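Local atomic coordinates of hydrolase, haloacid dehalogenase-like family (Pseudomonas syringae pv. tomato, PDB entry 3S6J), a protein that is a haloacid dehalogenase-like hydrolase that binds calcium and may act as a sugar phosphatase. Residues Ala26-Ala31 / Leu54-Leu59; Glu35-Ala40 / Thr63-Thr68. One frame throughout, in Å; residues are numbered along the deposited sequence.

Interaction 1. Residues Ala26-Ala31 / Leu54-Leu59; sequences AAWKEA and LMLKSL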
loop_
_atom_site.group_PDB
_atom_site.type_symbol
_atom_site.label_atom_id
_atom_site.label_comp_id
_atom_site.label_asym_id
_atom_site.label_seq_id
_atom_site.Cartn_x
_atom_site.Cartn_y
_atom_site.Cartn_z
ATOM N N ALA E 26 7.193 -6.011 -3.643
ATOM C CA ALA E 26 8.177 -6.867 -2.978
ATOM C C ALA E 26 9.348 -7.187 -3.905
ATOM O O ALA E 26 10.516 -7.159 -3.488
ATOM C CB ALA E 26 7.509 -8.143 -2.489
ATOM N N ALA E 27 9.031 -7.440 -5.173
ATOM C CA ALA E 27 10.037 -7.690 -6.203
ATOM C C ALA E 27 10.967 -6.491 -6.414
ATOM O O ALA E 27 12.183 -6.660 -6.539
ATOM C CB ALA E 27 9.370 -8.086 -7.523
ATOM N N TRP E 28 10.398 -5.284 -6.497
ATOM C CA TRP E 28 11.239 -4.099 -6.600
ATOM C C TRP E 28 12.099 -3.911 -5.351
ATOM O O TRP E 28 13.276 -3.566 -5.460
ATOM C CB TRP E 28 10.426 -2.838 -6.909
ATOM C CG TRP E 28 10.104 -2.748 -8.361
ATOM C CD1 TRP E 28 8.872 -2.842 -8.935
ATOM C CD2 TRP E 28 11.044 -2.619 -9.441
ATOM N NE1 TRP E 28 8.979 -2.760 -10.294
ATOM C CE2 TRP E 28 10.302 -2.618 -10.637
ATOM C CE3 TRP E 28 12.436 -2.489 -9.508
ATOM C CZ2 TRP E 28 10.904 -2.498 -11.898
ATOM C CZ3 TRP E 28 13.040 -2.361 -10.764
ATOM C CH2 TRP E 28 12.276 -2.367 -11.939
ATOM N N LYS E 29 11.508 -4.151 -4.177
ATOM C CA LYS E 29 12.203 -3.953 -2.910
ATOM C C LYS E 29 13.458 -4.823 -2.818
ATOM O O LYS E 29 14.524 -4.363 -2.409
ATOM C CB LYS E 29 11.275 -4.234 -1.722
ATOM C CG LYS E 29 11.959 -4.108 -0.362
ATOM C CD LYS E 29 12.561 -2.700 -0.171
ATOM C CE LYS E 29 12.912 -2.478 1.291
ATOM N NZ LYS E 29 13.895 -1.380 1.478
ATOM N N GLU E 30 13.307 -6.074 -3.219
ATOM C CA GLU E 30 14.379 -7.060 -3.219
ATOM C C GLU E 30 15.452 -6.697 -4.231
ATOM O O GLU E 30 16.656 -6.777 -3.932
ATOM C CB GLU E 30 13.785 -8.437 -3.526
ATOM C CG GLU E 30 14.783 -9.507 -3.868
ATOM C CD GLU E 30 14.130 -10.883 -3.872
ATOM O OE1 GLU E 30 12.959 -10.983 -3.449
ATOM O OE2 GLU E 30 14.776 -11.865 -4.296
ATOM N N ALA E 31 15.032 -6.271 -5.421
ATOM C CA ALA E 31 16.001 -5.775 -6.418
ATOM C C ALA E 31 16.765 -4.536 -5.970
ATOM O O ALA E 31 17.979 -4.431 -6.193
ATOM C CB ALA E 31 15.334 -5.511 -7.755
ATOM N N LEU E 54 11.076 4.777 -15.989
ATOM C CA LEU E 54 10.616 6.042 -15.442
ATOM C C LEU E 54 10.551 5.941 -13.928
ATOM O O LEU E 54 10.874 6.876 -13.202
ATOM C CB LEU E 54 9.234 6.380 -16.001
ATOM C CG LEU E 54 8.980 7.855 -16.317
ATOM C CD1 LEU E 54 9.245 8.736 -15.093
ATOM C CD2 LEU E 54 9.853 8.304 -17.507
HETATM N N MSE E 55 10.124 4.792 -13.444
HETATM C CA MSE E 55 10.060 4.611 -12.018
HETATM C C MSE E 55 11.463 4.797 -11.424
HETATM O O MSE E 55 11.647 5.532 -10.448
HETATM C CB MSE E 55 9.512 3.229 -11.708
HETATM C CG MSE E 55 9.233 3.011 -10.260
HETATM SE SE MSE E 55 9.042 1.116 -9.934
HETATM C CE MSE E 55 7.745 0.703 -11.335
ATOM N N LEU E 56 12.450 4.144 -12.033
ATOM C CA LEU E 56 13.824 4.221 -11.546
ATOM C C LEU E 56 14.349 5.658 -11.546
ATOM O O LEU E 56 14.878 6.124 -10.540
ATOM C CB LEU E 56 14.736 3.297 -12.352
ATOM C CG LEU E 56 15.191 1.982 -11.703
ATOM C CD1 LEU E 56 14.284 1.530 -10.587
ATOM C CD2 LEU E 56 15.293 0.900 -12.763
ATOM N N LYS E 57 14.198 6.357 -12.667
ATOM C CA LYS E 57 14.505 7.784 -12.712
ATOM C C LYS E 57 13.771 8.551 -11.613
ATOM O O LYS E 57 14.337 9.426 -10.958
ATOM C CB LYS E 57 14.111 8.384 -14.055
ATOM C CG LYS E 57 15.017 7.985 -15.202
ATOM C CD LYS E 57 15.104 9.103 -16.238
ATOM C CE LYS E 57 13.779 9.851 -16.367
ATOM N NZ LYS E 57 13.979 11.221 -16.958
ATOM N N SER E 58 12.500 8.233 -11.425
ATOM C CA SER E 58 11.686 8.975 -10.476
ATOM C C SER E 58 12.192 8.835 -9.038
ATOM O O SER E 58 12.446 9.835 -8.366
ATOM C CB SER E 58 10.225 8.549 -10.581
ATOM O OG SER E 58 9.423 9.457 -9.858
ATOM N N LEU E 59 12.341 7.590 -8.580
ATOM C CA LEU E 59 12.874 7.286 -7.245
ATOM C C LEU E 59 14.261 7.893 -7.109
ATOM O O LEU E 59 14.624 8.430 -6.064
ATOM C CB LEU E 59 12.955 5.769 -7.032
ATOM C CG LEU E 59 11.614 5.039 -7.108
ATOM C CD1 LEU E 59 11.777 3.508 -7.215
ATOM C CD2 LEU E 59 10.749 5.428 -5.906
#
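The helical segments 26-31 and 54-59 lie far apart, with 10.0 Å between the CA atoms of Trp28 and Leu56, the closest pair, and meet through side chains. Met55 is a selenomethionine whose SE sits over one face of the Trp28 indole, 3.9 Å from the centroid of the five-membered ring and 11° off its normal, a Met-aromatic contact. The Met55 chain runs extended as far as SE (chi1 -172°), then bends at chi3 (-51°) and places CE 3.8 Å from Trp28 NE1. Leu56 adds a lighter touch at the six-membered ring, where its CD1 approaches Trp28 CZ3 obliquely at 4.1 Å. His79 of helix 69-85 stacks on the Trp28 ring, and Ile44 of helix 41-47 also packs against this side chain. No hydrogen bond joins the two segments. All three touching residues are buried, and the side chain of Met55 lies about 9 Å from a bound calcium ion. Dispersion between a polarisable selenium and the indole thus joins helices 21-34 and 52-63 of the helical cap, inserted after strand 8-11 of the core sheet, near the metal site without contributing a ligand.

Interaction 2. Residues Glu35-Ala40 / Thr63-Thr68; sequences ENIPLA and TGMSIT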
loop_
_atom_site.group_PDB
_atom_site.type_symbol
_atom_site.label_atom_id
_atom_site.label_comp_id
_atom_site.label_asym_id
_atom_site.label_seq_id
_atom_site.Cartn_x
_atom_site.Cartn_y
_atom_site.Cartn_z
ATOM N N GLU E 35 20.948 -3.882 -4.618
ATOM C CA GLU E 35 21.749 -2.911 -5.327
ATOM C C GLU E 35 22.022 -1.697 -4.450
ATOM O O GLU E 35 22.346 -0.621 -4.960
ATOM C CB GLU E 35 21.049 -2.511 -6.622
ATOM C CG GLU E 35 21.045 -3.608 -7.681
ATOM C CD GLU E 35 22.433 -3.843 -8.273
ATOM O OE1 GLU E 35 23.207 -2.866 -8.393
ATOM O OE2 GLU E 35 22.747 -5.006 -8.615
ATOM N N ASN E 36 21.916 -1.879 -3.130
ATOM C CA ASN E 36 22.208 -0.811 -2.165
ATOM C C ASN E 36 21.480 0.483 -2.491
ATOM O O ASN E 36 22.075 1.573 -2.437
ATOM C CB ASN E 36 23.706 -0.508 -2.085
ATOM C CG ASN E 36 24.559 -1.745 -2.038
ATOM O OD1 ASN E 36 25.390 -1.985 -2.928
ATOM N ND2 ASN E 36 24.378 -2.537 -1.006
ATOM N N ILE E 37 20.218 0.361 -2.880
ATOM C CA ILE E 37 19.336 1.514 -3.033
ATOM C C ILE E 37 18.143 1.281 -2.109
ATOM O O ILE E 37 17.092 0.807 -2.530
ATOM C CB ILE E 37 18.862 1.707 -4.491
ATOM C CG1 ILE E 37 20.055 1.690 -5.440
ATOM C CG2 ILE E 37 18.064 3.033 -4.645
ATOM C CD1 ILE E 37 19.728 2.118 -6.862
ATOM N N PRO E 38 18.336 1.577 -0.819
ATOM C CA PRO E 38 17.369 1.257 0.222
ATOM C C PRO E 38 16.270 2.301 0.199
ATOM O O PRO E 38 16.533 3.491 0.412
ATOM C CB PRO E 38 18.203 1.357 1.502
ATOM C CG PRO E 38 19.218 2.398 1.195
ATOM C CD PRO E 38 19.503 2.312 -0.292
ATOM N N LEU E 39 15.058 1.858 -0.099
ATOM C CA LEU E 39 13.920 2.752 -0.270
ATOM C C LEU E 39 12.787 2.131 0.503
ATOM O O LEU E 39 12.557 0.932 0.371
ATOM C CB LEU E 39 13.525 2.811 -1.738
ATOM C CG LEU E 39 13.380 4.226 -2.262
ATOM C CD1 LEU E 39 14.664 4.642 -2.962
ATOM C CD2 LEU E 39 12.188 4.309 -3.200
ATOM N N ALA E 40 12.102 2.921 1.326
ATOM C CA ALA E 40 10.965 2.400 2.081
ATOM C C ALA E 40 9.929 1.864 1.100
ATOM O O ALA E 40 9.763 2.374 -0.006
ATOM C CB ALA E 40 10.360 3.475 2.987
ATOM N N THR E 63 15.519 10.759 -4.418
ATOM C CA THR E 63 16.544 10.445 -3.418
ATOM C C THR E 63 17.826 11.248 -3.625
ATOM O O THR E 63 18.717 11.201 -2.779
ATOM C CB THR E 63 16.916 8.947 -3.388
ATOM O OG1 THR E 63 17.778 8.645 -4.494
ATOM C CG2 THR E 63 15.669 8.077 -3.438
ATOM N N GLY E 64 17.923 11.954 -4.755
ATOM C CA GLY E 64 18.957 12.958 -4.968
ATOM C C GLY E 64 20.228 12.474 -5.648
ATOM O O GLY E 64 21.313 13.032 -5.457
HETATM N N MSE E 65 20.111 11.452 -6.477
HETATM C CA MSE E 65 21.321 10.798 -6.914
HETATM C C MSE E 65 21.459 10.419 -8.404
HETATM O O MSE E 65 22.315 10.982 -9.092
HETATM C CB MSE E 65 21.612 9.636 -5.976
HETATM C CG MSE E 65 21.929 8.388 -6.688
HETATM SE SE MSE E 65 20.303 7.371 -6.898
HETATM C CE MSE E 65 20.138 6.796 -5.028
ATOM N N SER E 66 20.641 9.490 -8.888
ATOM C CA SER E 66 20.646 9.049 -10.286
ATOM C C SER E 66 21.221 7.650 -10.487
ATOM O O SER E 66 22.173 7.238 -9.823
ATOM C CB SER E 66 21.328 10.043 -11.230
ATOM O OG SER E 66 22.692 9.710 -11.413
ATOM N N ILE E 67 20.643 6.928 -11.435
ATOM C CA ILE E 67 21.029 5.552 -11.683
ATOM C C ILE E 67 21.422 5.382 -13.144
ATOM O O ILE E 67 20.672 5.748 -14.046
ATOM C CB ILE E 67 19.870 4.582 -11.326
ATOM C CG1 ILE E 67 19.477 4.728 -9.851
ATOM C CG2 ILE E 67 20.241 3.151 -11.655
ATOM C CD1 ILE E 67 18.219 3.958 -9.449
ATOM N N THR E 68 22.611 4.841 -13.369
ATOM C CA THR E 68 23.078 4.530 -14.710
ATOM C C THR E 68 22.181 3.537 -15.444
ATOM O O THR E 68 21.404 2.787 -14.831
ATOM C CB THR E 68 24.498 3.933 -14.680
ATOM O OG1 THR E 68 24.488 2.721 -13.903
ATOM C CG2 THR E 68 25.492 4.934 -14.070
#
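Two interhelical loops of the cap meet here: residues 35-40 lead from helix 21-34 to helix 41-47, and residues 63-68 connect helix 52-63 to helix 69-85. Ile37 and Ile67 reach toward each other tip to tip, their CD1 methyls 3.5 Å apart, and Ile37 CD1 also lies 4.0 Å from Ile67 CG1. In both isoleucines CG1 stands anti to the carbonyl carbon (chi1 -51° and -59°), with the outer bond extended, which carries each CD1 to the other. Beside this pair the selenomethionine Met65 brings CE to 4.3 Å from Ile37 CG2, a looser contact at the exposed margin. Farther along, Leu39 and Thr63 cross at about a right angle, with Leu39 CD1 3.6 Å from Thr63 CG2. The methyl of Thr63 faces the leucine while its OG1 is hydrogen-bonded to Ser60 O, three residues earlier. Both loops begin with Schellman motifs, with Asn36 and Gly64 at positive phi where the preceding helices end. At their far ends Ala40 and Thr68 occupy N-cap positions, and Thr68 OG1 makes a weak hydrogen bond to Gln71 N, capping helix 69-85. Ile37 also packs on Gln71 of helix 69-85, and Leu39 on Leu59 of helix 52-63, so the two loops also pack against these helices, away from the strands of the parallel sheet.

How the interactions relate
Both interactions connect the same parts of the fold: interaction 1 pairs the bodies of helices 21-34 and 52-63, and interaction 2 pairs the loops that follow them. Their centres are 9 Å apart and they touch directly, through a probable hydrogen bond from Lys29 NZ to Leu39 O and through packing between their apolar side chains. Neither has a hydrogen bond between its own segments. Interaction 1 is fully buried and rests on selenium over an aromatic face, nearer the calcium site. Interaction 2 lies farther from the chain centre, is partly exposed and relies on aliphatic methyl contacts, with a selenomethionine at its exposed side.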